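Local coordinates for protein 2,3-dihydroxybenzoate-AMP ligase (Mycobacterium smegmatis, PDB 5KEI) that is an AMP-binding enzyme of the ANL superfamily, with an AMP-binding region followed by a separate C-terminal family domain, at residues Glu182-Trp186 and Ala187-Arg191. Sequence-based numbering, arbitrary orientation.
Sequences EFLSW and AEVTR
Where Ser185 and Trp186 meet Val189 and Thr190, the chain passes from an edge strand straight into a short helix: Val189 N donates to Ser185 O at 2.9 Å and Thr190 N to Trp186 O at 3.0 Å, two successive i to i+4 bonds that close the first turn. The helix start is a worked example of a threonine whose hydroxyl and N-H share the carbonyl four residues back. Thr190 OG1 also donates to Trp186 O, at 2.7 Å, and the two donors arrive from opposite faces of the carbonyl plane. With chi1 at 59°, Thr190 turns its hydroxyl back along the helix while CG2 swings over the indole of Trp186. That methyl lies 3.4 Å from the centroid of the six-membered ring, only 6° off the normal, a CH-pi contact pressed on one face. Ser185 occupies the N-cap position; its CB rests against Glu188 CB at 3.7 Å. On another side of the turn, Leu184 CD2 touches Val189 CG2 at 3.9 Å in a small apolar contact. Glu107 of helix 107-117 takes a hydrogen bond from Trp186 NE1 and a salt bridge from Arg191, probably helping to fix the indole's rotation. Strand 184-185 pairs in parallel with strand 173-177 at the margin of a seven-stranded mixed sheet, and Thr190 packs on Ala83 of helix 73-88.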
ATOM      1  N   GLU A 182      12.581  10.739 -26.859  1.00 37.91           N
ATOM      2  CA  GLU A 182      11.518  10.509 -27.862  1.00 47.92           C
ATOM      3  C   GLU A 182      10.115  10.718 -27.294  1.00 47.53           C
ATOM      4  O   GLU A 182       9.138  10.761 -28.035  1.00 42.85           O
ATOM      5  CB  GLU A 182      11.620   9.089 -28.397  1.00 39.62           C
ATOM      6  CG  GLU A 182      11.625   8.132 -27.226  1.00 47.16           C
ATOM      7  CD  GLU A 182      12.684   7.082 -27.310  1.00 45.68           C
ATOM      8  OE1 GLU A 182      12.377   5.958 -27.749  1.00 56.06           O
ATOM      9  OE2 GLU A 182      13.837   7.392 -26.940  1.00 54.97           O
ATOM     10  N   PHE A 183      10.024  10.825 -25.970  1.00 45.74           N
ATOM     11  CA  PHE A 183       8.740  10.886 -25.294  1.00 42.12           C
ATOM     12  C   PHE A 183       8.304  12.309 -25.032  1.00 39.08           C
ATOM     13  O   PHE A 183       8.950  13.252 -25.484  1.00 42.23           O
ATOM     14  CB  PHE A 183       8.795  10.119 -23.980  1.00 39.26           C
ATOM     15  CG  PHE A 183       9.273   8.717 -24.125  1.00 42.16           C
ATOM     16  CD1 PHE A 183       8.467   7.756 -24.704  1.00 41.13           C
ATOM     17  CD2 PHE A 183      10.530   8.347 -23.669  1.00 47.27           C
ATOM     18  CE1 PHE A 183       8.900   6.450 -24.826  1.00 41.03           C
ATOM     19  CE2 PHE A 183      10.970   7.038 -23.787  1.00 48.30           C
ATOM     20  CZ  PHE A 183      10.156   6.088 -24.367  1.00 42.74           C
ATOM     21  N   LEU A 184       7.199  12.443 -24.300  1.00 38.78           N
ATOM     22  CA  LEU A 184       6.625  13.735 -23.926  1.00 39.03           C
ATOM     23  C   LEU A 184       7.342  14.352 -22.727  1.00 39.84           C
ATOM     24  O   LEU A 184       7.822  13.634 -21.853  1.00 40.92           O
ATOM     25  CB  LEU A 184       5.142  13.573 -23.600  1.00 38.28           C
ATOM     26  CG  LEU A 184       4.168  13.305 -24.743  1.00 44.82           C
ATOM     27  CD1 LEU A 184       2.996  12.449 -24.260  1.00 43.11           C
ATOM     28  CD2 LEU A 184       3.675  14.618 -25.308  1.00 41.58           C
ATOM     29  N   SER A 185       7.411  15.682 -22.690  1.00 41.71           N
ATOM     30  CA  SER A 185       7.990  16.392 -21.550  1.00 40.10           C
ATOM     31  C   SER A 185       6.899  16.720 -20.549  1.00 40.24           C
ATOM     32  O   SER A 185       5.902  17.342 -20.917  1.00 41.20           O
ATOM     33  CB  SER A 185       8.685  17.680 -21.986  1.00 40.32           C
ATOM     34  OG  SER A 185       9.301  18.336 -20.885  1.00 40.47           O
ATOM     35  N   TRP A 186       7.086  16.306 -19.294  1.00 35.13           N
ATOM     36  CA  TRP A 186       6.092  16.567 -18.259  1.00 38.54           C
ATOM     37  C   TRP A 186       5.898  18.070 -18.084  1.00 39.40           C
ATOM     38  O   TRP A 186       4.774  18.544 -17.932  1.00 42.20           O
ATOM     39  CB  TRP A 186       6.499  15.920 -16.933  1.00 37.29           C
ATOM     40  CG  TRP A 186       5.653  16.365 -15.768  1.00 37.39           C
ATOM     41  CD1 TRP A 186       5.961  17.330 -14.848  1.00 34.85           C
ATOM     42  CD2 TRP A 186       4.354  15.869 -15.407  1.00 32.02           C
ATOM     43  NE1 TRP A 186       4.938  17.455 -13.935  1.00 34.90           N
ATOM     44  CE2 TRP A 186       3.944  16.570 -14.256  1.00 33.21           C
ATOM     45  CE3 TRP A 186       3.501  14.903 -15.946  1.00 31.49           C
ATOM     46  CZ2 TRP A 186       2.725  16.332 -13.641  1.00 32.96           C
ATOM     47  CZ3 TRP A 186       2.300  14.671 -15.337  1.00 31.16           C
ATOM     48  CH2 TRP A 186       1.917  15.379 -14.193  1.00 31.62           C
ATOM     49  N   ALA A 187       7.002  18.811 -18.136  1.00 40.36           N
ATOM     50  CA  ALA A 187       6.974  20.263 -18.027  1.00 45.24           C
ATOM     51  C   ALA A 187       6.155  20.872 -19.152  1.00 46.81           C
ATOM     52  O   ALA A 187       5.288  21.710 -18.907  1.00 50.19           O
ATOM     53  CB  ALA A 187       8.393  20.831 -18.038  1.00 44.08           C
ATOM     54  N   GLU A 188       6.429  20.443 -20.382  1.00 48.58           N
ATOM     55  CA  GLU A 188       5.707  20.949 -21.545  1.00 50.43           C
ATOM     56  C   GLU A 188       4.218  20.700 -21.394  1.00 47.57           C
ATOM     57  O   GLU A 188       3.416  21.617 -21.529  1.00 47.29           O
ATOM     58  CB  GLU A 188       6.210  20.301 -22.839  1.00 48.56           C
ATOM     59  CG  GLU A 188       7.457  20.932 -23.442  1.00 58.00           C
ATOM     60  CD  GLU A 188       7.880  20.253 -24.747  1.00 70.14           C
ATOM     61  OE1 GLU A 188       7.034  19.565 -25.370  1.00 64.31           O
ATOM     62  OE2 GLU A 188       9.060  20.404 -25.143  1.00 68.38           O
ATOM     63  N   VAL A 189       3.857  19.455 -21.100  1.00 44.21           N
ATOM     64  CA  VAL A 189       2.456  19.061 -21.113  1.00 46.45           C
ATOM     65  C   VAL A 189       1.649  19.729 -19.988  1.00 49.67           C
ATOM     66  O   VAL A 189       0.510  20.139 -20.202  1.00 51.74           O
ATOM     67  CB  VAL A 189       2.304  17.528 -21.014  1.00 46.13           C
ATOM     68  CG1 VAL A 189       0.835  17.130 -21.074  1.00 45.44           C
ATOM     69  CG2 VAL A 189       3.081  16.847 -22.130  1.00 43.77           C
ATOM     70  N   THR A 190       2.234  19.858 -18.803  1.00 48.20           N
ATOM     71  CA  THR A 190       1.477  20.354 -17.655  1.00 45.81           C
ATOM     72  C   THR A 190       1.562  21.875 -17.480  1.00 48.91           C
ATOM     73  O   THR A 190       0.598  22.523 -17.059  1.00 43.61           O
ATOM     74  CB  THR A 190       1.941  19.668 -16.366  1.00 40.08           C
ATOM     75  OG1 THR A 190       3.332  19.923 -16.162  1.00 42.58           O
ATOM     76  CG2 THR A 190       1.733  18.179 -16.478  1.00 36.60           C
ATOM     77  N   ARG A 191       2.712  22.450 -17.805  1.00 53.76           N
ATOM     78  CA  ARG A 191       2.857  23.901 -17.730  1.00 59.86           C
ATOM     79  C   ARG A 191       2.584  24.495 -19.096  1.00 62.80           C
ATOM     80  O   ARG A 191       2.830  23.844 -20.115  1.00 66.11           O
ATOM     81  CB  ARG A 191       4.257  24.301 -17.259  1.00 55.41           C
ATOM     82  CG  ARG A 191       4.753  23.581 -16.009  1.00 51.40           C
ATOM     83  CD  ARG A 191       3.899  23.875 -14.783  1.00 54.54           C
ATOM     84  NE  ARG A 191       4.721  23.851 -13.577  1.00 54.76           N
ATOM     85  CZ  ARG A 191       4.960  22.765 -12.845  1.00 51.39           C
ATOM     86  NH1 ARG A 191       4.424  21.600 -13.195  1.00 43.36           N
ATOM     87  NH2 ARG A 191       5.736  22.846 -11.759  1.00 44.15           N
TER